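DnaJ homolog subfamily C member 27-A (Xenopus laevis, PDB 6JMG) binds GTP with magnesium as a Rab-like small GTPase carrying a J domain, and is possibly involved in regulating MEK/ERK signalling. Local coordinates at residues G109-M114 with K156-F161; N123-V128 with P246-A251; I209-N214 with R238-L243. One frame throughout, in Å; residues are numbered along the deposited sequence.

Interaction 1. Residues G109-M114 with K156-F161; sequences GWLAEM and KGFLYF
L111 meets F158 chiefly through one methyl: its CD1 stands 3.8 Å from CE2 of F158, at the edge of the ring and in its plane. The two side chains approach from opposite directions, leucine from helix 107-117 and phenylalanine from the turn before strand 159-163. L111 has CG set beside its backbone N (chi1 -69°) with chi2 extended, which turns both methyls to the far end of the ring; CD2 lies 4.2 Å from CZ of F158. The same CD1 also touches the lysine chain, 3.9 Å from K156 CD, so one methyl rests against an aromatic edge and an aliphatic stem at once.

K156 contributes twice. Its CB sits 3.6 Å above the plane of the F158 ring, over the centre, covering one face, while the rest of the chain runs on past L111 and bends at chi4 (42°). That last turn belongs to the ammonium group, which hydrogen-bonds W152 O and forms a cation-pi contact with the W152 ring. F158 also stacks with F129 of the neighbouring strand.

Between K156 and F158 lies G157, whose positive phi marks the C-prime position of a Schellman motif closing helix 146-154, with F158 N bonded to S153 O. Helix, Schellman turn and edge strand around a small apolar core are one flank of the Ras-like G-domain, an alpha/beta P-loop fold.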
loop_
_atom_site.group_PDB
_atom_site.type_symbol
_atom_site.label_atom_id
_atom_site.label_comp_id
_atom_site.label_asym_id
_atom_site.label_seq_id
_atom_site.Cartn_x
_atom_site.Cartn_y
_atom_site.Cartn_z
ATOM N N GLY A 109 -4.970 3.465 11.300
ATOM C CA GLY A 109 -3.837 4.040 12.014
ATOM C C GLY A 109 -2.514 3.375 11.657
ATOM O O GLY A 109 -1.479 4.043 11.565
ATOM N N TRP A 110 -2.529 2.052 11.446
ATOM C CA TRP A 110 -1.308 1.365 11.026
ATOM C C TRP A 110 -0.842 1.871 9.672
ATOM O O TRP A 110 0.351 2.123 9.475
ATOM C CB TRP A 110 -1.515 -0.159 11.002
ATOM C CG TRP A 110 -1.388 -0.757 12.374
ATOM C CD1 TRP A 110 -2.410 -1.064 13.236
ATOM C CD2 TRP A 110 -0.175 -1.064 13.071
ATOM N NE1 TRP A 110 -1.905 -1.563 14.418
ATOM C CE2 TRP A 110 -0.537 -1.570 14.343
ATOM C CE3 TRP A 110 1.182 -0.967 12.745
ATOM C CZ2 TRP A 110 0.409 -1.975 15.281
ATOM C CZ3 TRP A 110 2.121 -1.384 13.673
ATOM C CH2 TRP A 110 1.731 -1.887 14.922
ATOM N N LEU A 111 -1.764 2.030 8.723
ATOM C CA LEU A 111 -1.381 2.578 7.426
ATOM C C LEU A 111 -0.814 3.983 7.580
ATOM O O LEU A 111 0.197 4.329 6.958
ATOM C CB LEU A 111 -2.583 2.587 6.486
ATOM C CG LEU A 111 -3.068 1.219 6.020
ATOM C CD1 LEU A 111 -4.120 1.348 4.949
ATOM C CD2 LEU A 111 -1.900 0.416 5.502
ATOM N N ALA A 112 -1.438 4.795 8.437
ATOM C CA ALA A 112 -0.946 6.147 8.662
ATOM C C ALA A 112 0.465 6.130 9.231
ATOM O O ALA A 112 1.326 6.919 8.822
ATOM C CB ALA A 112 -1.889 6.896 9.603
ATOM N N GLU A 113 0.719 5.231 10.177
ATOM C CA GLU A 113 2.027 5.195 10.813
ATOM C C GLU A 113 3.101 4.776 9.823
ATOM O O GLU A 113 4.171 5.388 9.761
ATOM C CB GLU A 113 1.984 4.253 12.007
ATOM C CG GLU A 113 3.326 3.896 12.521
ATOM C CD GLU A 113 3.232 3.144 13.800
ATOM O OE1 GLU A 113 4.107 2.286 14.035
ATOM O OE2 GLU A 113 2.269 3.405 14.555
ATOM N N MET A 114 2.812 3.771 9.007
ATOM C CA MET A 114 3.738 3.405 7.946
ATOM C C MET A 114 3.910 4.544 6.955
ATOM O O MET A 114 5.040 4.904 6.606
ATOM C CB MET A 114 3.246 2.150 7.218
ATOM C CG MET A 114 4.251 1.593 6.207
ATOM S SD MET A 114 3.652 0.227 5.200
ATOM C CE MET A 114 5.212 -0.435 4.662
ATOM N N LYS A 156 -8.412 -0.995 -1.344
ATOM C CA LYS A 156 -7.119 -0.325 -1.308
ATOM C C LYS A 156 -6.099 -1.026 -2.179
ATOM O O LYS A 156 -4.929 -0.656 -2.162
ATOM C CB LYS A 156 -6.610 -0.207 0.137
ATOM C CG LYS A 156 -7.464 0.745 0.986
ATOM C CD LYS A 156 -6.979 0.830 2.409
ATOM C CE LYS A 156 -8.045 1.321 3.401
ATOM N NZ LYS A 156 -9.398 0.748 3.182
ATOM N N GLY A 157 -6.511 -2.037 -2.934
ATOM C CA GLY A 157 -5.551 -2.819 -3.687
ATOM C C GLY A 157 -4.860 -3.911 -2.899
ATOM O O GLY A 157 -3.878 -4.477 -3.385
ATOM N N PHE A 158 -5.340 -4.224 -1.702
ATOM C CA PHE A 158 -4.733 -5.242 -0.860
ATOM C C PHE A 158 -5.335 -6.621 -1.151
ATOM O O PHE A 158 -6.445 -6.750 -1.666
ATOM C CB PHE A 158 -4.950 -4.906 0.614
ATOM C CG PHE A 158 -4.402 -3.566 1.038
ATOM C CD1 PHE A 158 -3.447 -2.903 0.276
ATOM C CD2 PHE A 158 -4.844 -2.971 2.225
ATOM C CE1 PHE A 158 -2.924 -1.671 0.696
ATOM C CE2 PHE A 158 -4.341 -1.734 2.654
ATOM C CZ PHE A 158 -3.384 -1.083 1.888
ATOM N N LEU A 159 -4.585 -7.659 -0.816
ATOM C CA LEU A 159 -5.139 -9.002 -0.778
ATOM C C LEU A 159 -5.831 -9.209 0.558
ATOM O O LEU A 159 -5.448 -8.617 1.570
ATOM C CB LEU A 159 -4.051 -10.056 -0.973
ATOM C CG LEU A 159 -3.212 -9.901 -2.235
ATOM C CD1 LEU A 159 -2.195 -11.009 -2.344
ATOM C CD2 LEU A 159 -4.142 -9.915 -3.429
ATOM N N TYR A 160 -6.857 -10.059 0.561
ATOM C CA TYR A 160 -7.633 -10.323 1.767
ATOM C C TYR A 160 -7.743 -11.817 1.973
ATOM O O TYR A 160 -8.036 -12.560 1.031
ATOM C CB TYR A 160 -9.028 -9.728 1.691
ATOM C CG TYR A 160 -9.885 -10.082 2.883
ATOM C CD1 TYR A 160 -9.818 -9.340 4.059
ATOM C CD2 TYR A 160 -10.763 -11.154 2.839
ATOM C CE1 TYR A 160 -10.618 -9.656 5.154
ATOM C CE2 TYR A 160 -11.570 -11.481 3.937
ATOM C CZ TYR A 160 -11.493 -10.730 5.086
ATOM O OH TYR A 160 -12.276 -11.053 6.172
ATOM N N PHE A 161 -7.504 -12.260 3.200
ATOM C CA PHE A 161 -7.603 -13.682 3.487
ATOM C C PHE A 161 -8.110 -13.869 4.894
ATOM O O PHE A 161 -7.733 -13.132 5.814
ATOM C CB PHE A 161 -6.273 -14.424 3.368
ATOM C CG PHE A 161 -5.814 -14.616 1.971
ATOM C CD1 PHE A 161 -6.185 -15.754 1.270
ATOM C CD2 PHE A 161 -4.992 -13.665 1.358
ATOM C CE1 PHE A 161 -5.750 -15.954 -0.027
ATOM C CE2 PHE A 161 -4.556 -13.850 0.067
ATOM C CZ PHE A 161 -4.937 -14.998 -0.632
#

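Interaction 2. Residues N123-V128 with P246-A251; sequences NIDNIV and PDKCMA
K248 reaches out from the J domain toward N123 and D125 of the GTPase domain, a slender contact between two separately folded units. Its segment joins helix 230-244 to helix 254-278, the place that holds the HPD signature in J domains; there the signature serves in the partnership with Hsp70, and here it reads H245, P246, D247.

P246 opens the segment, and with D247 and K248 it keeps helical backbone angles without the regular bonds of a helix. The amide of D247 turns back to H245 ND1, tying two residues of the signature together. At K248 the direction changes from local to distant. CG lies beside the backbone N, and the chain stays extended until a bend at chi3 (124°) sets the course of its end. There NZ is 4.1 Å from D125 OD2, too far for a salt bridge, and the two side chains cross at a slant. It is equally 4.1 Å from N123 ND2, which comes from the opposite direction; both nitrogens carry hydrogens to donate, so this is proximity and not a bond. The attraction to D125 is therefore probably weak and electrostatic.

Beyond K248 the segment packs on earlier parts of the chain: C249 on Q205 and A251 on I209 of helix 203-213, M250 on I199. C249 SG accepts a weak hydrogen bond from A251 N at 3.7 Å, with an N-H...S angle of 159°.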
loop_
_atom_site.group_PDB
_atom_site.type_symbol
_atom_site.label_atom_id
_atom_site.label_comp_id
_atom_site.label_asym_id
_atom_site.label_seq_id
_atom_site.Cartn_x
_atom_site.Cartn_y
_atom_site.Cartn_z
ATOM N N ASN A 123 5.070 5.674 -1.789
ATOM C CA ASN A 123 3.913 5.172 -2.518
ATOM C C ASN A 123 3.703 3.733 -2.063
ATOM O O ASN A 123 4.367 2.815 -2.557
ATOM C CB ASN A 123 4.132 5.256 -4.028
ATOM C CG ASN A 123 2.922 4.800 -4.821
ATOM O OD1 ASN A 123 1.788 4.853 -4.335
ATOM N ND2 ASN A 123 3.158 4.341 -6.046
ATOM N N ILE A 124 2.750 3.519 -1.156
ATOM C CA ILE A 124 2.523 2.175 -0.643
ATOM C C ILE A 124 1.860 1.374 -1.752
ATOM O O ILE A 124 1.525 0.196 -1.569
ATOM C CB ILE A 124 1.662 2.155 0.640
ATOM C CG1 ILE A 124 0.208 2.443 0.321
ATOM C CG2 ILE A 124 2.176 3.136 1.720
ATOM C CD1 ILE A 124 -0.708 2.120 1.467
ATOM N N ASP A 125 1.685 1.996 -2.920
ATOM C CA ASP A 125 1.072 1.288 -4.033
ATOM C C ASP A 125 2.040 0.349 -4.714
ATOM O O ASP A 125 1.599 -0.536 -5.448
ATOM C CB ASP A 125 0.511 2.262 -5.071
ATOM C CG ASP A 125 -1.000 2.354 -5.029
ATOM O OD1 ASP A 125 -1.587 2.152 -3.942
ATOM O OD2 ASP A 125 -1.599 2.624 -6.091
ATOM N N ASN A 126 3.340 0.513 -4.484
ATOM C CA ASN A 126 4.322 -0.446 -4.964
ATOM C C ASN A 126 4.681 -1.477 -3.901
ATOM O O ASN A 126 5.718 -2.141 -4.001
ATOM C CB ASN A 126 5.569 0.286 -5.451
ATOM C CG ASN A 126 5.278 1.193 -6.611
ATOM O OD1 ASN A 126 4.355 0.941 -7.390
ATOM N ND2 ASN A 126 6.060 2.258 -6.741
ATOM N N ILE A 127 3.832 -1.627 -2.896
ATOM C CA ILE A 127 4.012 -2.596 -1.835
ATOM C C ILE A 127 2.822 -3.539 -1.854
ATOM O O ILE A 127 1.675 -3.091 -1.945
ATOM C CB ILE A 127 4.140 -1.902 -0.472
ATOM C CG1 ILE A 127 5.302 -0.916 -0.519
ATOM C CG2 ILE A 127 4.344 -2.945 0.623
ATOM C CD1 ILE A 127 5.428 -0.042 0.723
ATOM N N VAL A 128 3.099 -4.833 -1.754
ATOM C CA VAL A 128 2.061 -5.846 -1.651
ATOM C C VAL A 128 1.625 -5.991 -0.199
ATOM O O VAL A 128 2.451 -6.220 0.696
ATOM C CB VAL A 128 2.567 -7.177 -2.200
ATOM C CG1 VAL A 128 1.550 -8.275 -1.895
ATOM C CG2 VAL A 128 2.860 -7.049 -3.693
ATOM N N PRO A 246 0.148 7.767 -17.486
ATOM C CA PRO A 246 -0.214 6.638 -18.395
ATOM C C PRO A 246 0.169 5.259 -17.870
ATOM O O PRO A 246 -0.362 4.261 -18.375
ATOM C CB PRO A 246 0.566 6.973 -19.681
ATOM C CG PRO A 246 1.102 8.359 -19.514
ATOM C CD PRO A 246 1.111 8.692 -18.066
ATOM N N ASP A 247 1.075 5.171 -16.889
ATOM C CA ASP A 247 1.363 3.898 -16.235
ATOM C C ASP A 247 0.172 3.427 -15.404
ATOM O O ASP A 247 -0.168 2.238 -15.399
ATOM C CB ASP A 247 2.582 4.042 -15.324
ATOM C CG ASP A 247 3.900 3.914 -16.055
ATOM O OD1 ASP A 247 3.910 3.713 -17.290
ATOM O OD2 ASP A 247 4.938 4.028 -15.366
ATOM N N LYS A 248 -0.425 4.345 -14.641
ATOM C CA LYS A 248 -1.524 4.063 -13.733
ATOM C C LYS A 248 -2.881 4.095 -14.417
ATOM O O LYS A 248 -3.788 3.365 -14.000
ATOM C CB LYS A 248 -1.520 5.060 -12.564
ATOM C CG LYS A 248 -0.219 5.066 -11.772
ATOM C CD LYS A 248 -0.302 5.955 -10.525
ATOM C CE LYS A 248 0.030 5.157 -9.256
ATOM N NZ LYS A 248 -0.110 5.964 -8.007
ATOM N N CYS A 249 -3.032 4.891 -15.473
ATOM C CA CYS A 249 -4.323 5.141 -16.102
ATOM C C CYS A 249 -4.332 4.569 -17.511
ATOM O O CYS A 249 -3.511 4.949 -18.352
ATOM C CB CYS A 249 -4.601 6.640 -16.151
ATOM S SG CYS A 249 -6.174 7.054 -16.889
ATOM N N MET A 250 -5.256 3.652 -17.756
ATOM C CA MET A 250 -5.314 2.945 -19.023
ATOM C C MET A 250 -6.271 3.595 -20.013
ATOM O O MET A 250 -6.461 3.067 -21.114
ATOM C CB MET A 250 -5.697 1.488 -18.771
ATOM C CG MET A 250 -4.668 0.685 -17.978
ATOM S SD MET A 250 -2.943 0.970 -18.438
ATOM C CE MET A 250 -2.950 0.355 -20.117
ATOM N N ALA A 251 -6.867 4.727 -19.651
ATOM C CA ALA A 251 -7.834 5.384 -20.514
ATOM C C ALA A 251 -7.150 5.978 -21.743
ATOM O O ALA A 251 -6.014 6.456 -21.662
ATOM C CB ALA A 251 -8.581 6.476 -19.756
#

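Interaction 3. Residues I209-N214 with R238-L243; sequences IRRIRN and RKLAVL
R211 and I212, adjacent on helix 203-213, both meet L240 of helix 230-244, which corresponds to the J-domain helix leading into the HPD loop. The contact sets an earlier helix of the chain against the J-domain helices, and the path of R211 shows how a charged residue can take part in apolar packing.

From CB the chain of R211 leaves with CG anti to the backbone N (chi1 176°), and CB, CG and CD run out from their own helix without meeting the other. A bend at chi3 (66°), about the CG-CD bond, then redirects the guanidinium; NE and CZ carry the flat group across the neighbouring I212, whose CG1 lies 4.0 Å above its plane, offset toward the rim. Of the two end nitrogens, NH1 makes a weak hydrogen bond to M221 O of helix 218-222. NH2 faces the leucine, 4.1 Å from L240 CD2, which sits at the edge of the guanidinium and near its plane. The arginine and leucine side chains cross at about a right angle.

I212 adds the purely apolar half from a buried position, where A260 and V261 of helix 254-278 also touch it. L240 packs on V261 too, and on L222, so the leucine lies where several helices converge. Its CD2 serves both partners, the second being I212 CD1 at 4.3 Å.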
loop_
_atom_site.group_PDB
_atom_site.type_symbol
_atom_site.label_atom_id
_atom_site.label_comp_id
_atom_site.label_asym_id
_atom_site.label_seq_id
_atom_site.Cartn_x
_atom_site.Cartn_y
_atom_site.Cartn_z
ATOM N N ILE A 209 -9.602 13.820 -18.320
ATOM C CA ILE A 209 -8.977 13.811 -19.636
ATOM C C ILE A 209 -9.774 14.655 -20.623
ATOM O O ILE A 209 -9.204 15.404 -21.424
ATOM C CB ILE A 209 -8.795 12.371 -20.129
ATOM C CG1 ILE A 209 -7.904 11.610 -19.136
ATOM C CG2 ILE A 209 -8.183 12.389 -21.529
ATOM C CD1 ILE A 209 -7.674 10.151 -19.497
ATOM N N ARG A 210 -11.096 14.546 -20.599
ATOM C CA ARG A 210 -11.856 15.303 -21.581
ATOM C C ARG A 210 -11.840 16.778 -21.232
ATOM O O ARG A 210 -11.690 17.625 -22.120
ATOM C CB ARG A 210 -13.296 14.796 -21.682
ATOM C CG ARG A 210 -14.140 15.628 -22.639
ATOM C CD ARG A 210 -15.612 15.298 -22.543
ATOM N NE ARG A 210 -15.983 14.852 -21.202
ATOM C CZ ARG A 210 -17.239 14.688 -20.790
ATOM N NH1 ARG A 210 -18.252 14.941 -21.616
ATOM N NH2 ARG A 210 -17.482 14.274 -19.549
ATOM N N ARG A 211 -11.905 17.097 -19.935
ATOM C CA ARG A 211 -11.856 18.496 -19.527
ATOM C C ARG A 211 -10.515 19.120 -19.888
ATOM O O ARG A 211 -10.468 20.286 -20.288
ATOM C CB ARG A 211 -12.133 18.619 -18.027
ATOM C CG ARG A 211 -12.001 20.034 -17.472
ATOM C CD ARG A 211 -12.087 20.048 -15.940
ATOM N NE ARG A 211 -10.972 19.359 -15.291
ATOM C CZ ARG A 211 -9.757 19.880 -15.106
ATOM N NH1 ARG A 211 -9.476 21.118 -15.514
ATOM N NH2 ARG A 211 -8.817 19.156 -14.507
ATOM N N ILE A 212 -9.436 18.330 -19.842
ATOM C CA ILE A 212 -8.103 18.813 -20.212
ATOM C C ILE A 212 -7.936 18.953 -21.740
ATOM O O ILE A 212 -7.120 19.765 -22.177
ATOM C CB ILE A 212 -7.021 17.932 -19.551
ATOM C CG1 ILE A 212 -7.029 18.170 -18.037
ATOM C CG2 ILE A 212 -5.617 18.250 -20.035
ATOM C CD1 ILE A 212 -6.462 16.994 -17.195
ATOM N N ARG A 213 -8.701 18.223 -22.580
ATOM C CA ARG A 213 -8.604 18.472 -24.021
ATOM C C ARG A 213 -9.164 19.830 -24.365
ATOM O O ARG A 213 -8.588 20.580 -25.149
ATOM C CB ARG A 213 -9.458 17.528 -24.873
ATOM C CG ARG A 213 -8.909 16.143 -25.032
ATOM C CD ARG A 213 -9.238 15.434 -26.346
ATOM N NE ARG A 213 -8.041 14.697 -26.762
ATOM C CZ ARG A 213 -7.228 14.962 -27.784
ATOM N NH1 ARG A 213 -7.428 15.999 -28.602
ATOM N NH2 ARG A 213 -6.177 14.163 -27.957
ATOM N N ASN A 214 -10.300 20.168 -23.784
ATOM C CA ASN A 214 -11.112 21.299 -24.218
ATOM C C ASN A 214 -10.914 22.442 -23.256
ATOM O O ASN A 214 -11.839 23.130 -22.819
ATOM C CB ASN A 214 -12.585 20.880 -24.313
ATOM C CG ASN A 214 -12.774 19.549 -25.103
ATOM O OD1 ASN A 214 -12.055 19.275 -26.083
ATOM N ND2 ASN A 214 -13.751 18.752 -24.700
ATOM N N ARG A 238 0.114 17.443 -8.493
ATOM C CA ARG A 238 0.361 16.059 -8.099
ATOM C C ARG A 238 -0.933 15.256 -8.039
ATOM O O ARG A 238 -0.908 14.040 -8.263
ATOM C CB ARG A 238 1.089 15.983 -6.756
ATOM C CG ARG A 238 2.056 17.108 -6.517
ATOM C CD ARG A 238 3.140 16.815 -5.498
ATOM N NE ARG A 238 4.173 17.843 -5.612
ATOM C CZ ARG A 238 4.534 18.682 -4.648
ATOM N NH1 ARG A 238 3.954 18.613 -3.466
ATOM N NH2 ARG A 238 5.476 19.591 -4.878
ATOM N N LYS A 239 -2.081 15.904 -7.828
ATOM C CA LYS A 239 -3.282 15.082 -7.772
ATOM C C LYS A 239 -3.736 14.675 -9.162
ATOM O O LYS A 239 -4.244 13.561 -9.343
ATOM C CB LYS A 239 -4.410 15.819 -7.042
ATOM C CG LYS A 239 -4.254 15.827 -5.533
ATOM C CD LYS A 239 -5.149 16.850 -4.861
ATOM C CE LYS A 239 -5.439 18.037 -5.758
ATOM N NZ LYS A 239 -6.002 19.188 -4.989
ATOM N N LEU A 240 -3.454 15.514 -10.157
ATOM C CA LEU A 240 -3.673 15.134 -11.544
ATOM C C LEU A 240 -2.634 14.116 -12.015
ATOM O O LEU A 240 -2.966 13.180 -12.749
ATOM C CB LEU A 240 -3.640 16.385 -12.418
ATOM C CG LEU A 240 -4.903 17.240 -12.360
ATOM C CD1 LEU A 240 -4.718 18.590 -13.055
ATOM C CD2 LEU A 240 -6.068 16.469 -12.960
ATOM N N ALA A 241 -1.378 14.270 -11.597
ATOM C CA ALA A 241 -0.352 13.314 -11.995
ATOM C C ALA A 241 -0.668 11.904 -11.516
ATOM O O ALA A 241 -0.471 10.934 -12.263
ATOM C CB ALA A 241 1.018 13.754 -11.489
ATOM N N VAL A 242 -1.094 11.752 -10.260
ATOM C CA VAL A 242 -1.446 10.400 -9.812
ATOM C C VAL A 242 -2.692 9.907 -10.531
ATOM O O VAL A 242 -2.863 8.702 -10.746
ATOM C CB VAL A 242 -1.617 10.319 -8.283
ATOM C CG1 VAL A 242 -0.473 11.020 -7.586
ATOM C CG2 VAL A 242 -2.958 10.872 -7.859
ATOM N N LEU A 243 -3.575 10.824 -10.924
ATOM C CA LEU A 243 -4.813 10.426 -11.571
ATOM C C LEU A 243 -4.561 9.981 -13.008
ATOM O O LEU A 243 -5.125 8.979 -13.458
ATOM C CB LEU A 243 -5.808 11.594 -11.523
ATOM C CG LEU A 243 -7.249 11.362 -11.985
ATOM C CD1 LEU A 243 -7.956 10.329 -11.102
ATOM C CD2 LEU A 243 -8.005 12.679 -11.977
#

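How the interactions relate
Interactions 1 and 3 are both buried contacts, one in the GTPase core between a helix and the approach to an edge strand, the other where helix 203-213 meets helix 230-244 of the J domain. Both rest on leucine methyls, set against an aromatic edge in the first and against isoleucine and arginine in the second. Interaction 2, at the surface, lies where the domains come near each other, and has only charged and polar groups. It borders on both: I127 packs on M114 and I124 on F158 of interaction 1, while K248 CD lies by V242 O and C249 CB against L243 O of interaction 3. The centres of interactions 1 and 3 are 27 Å apart.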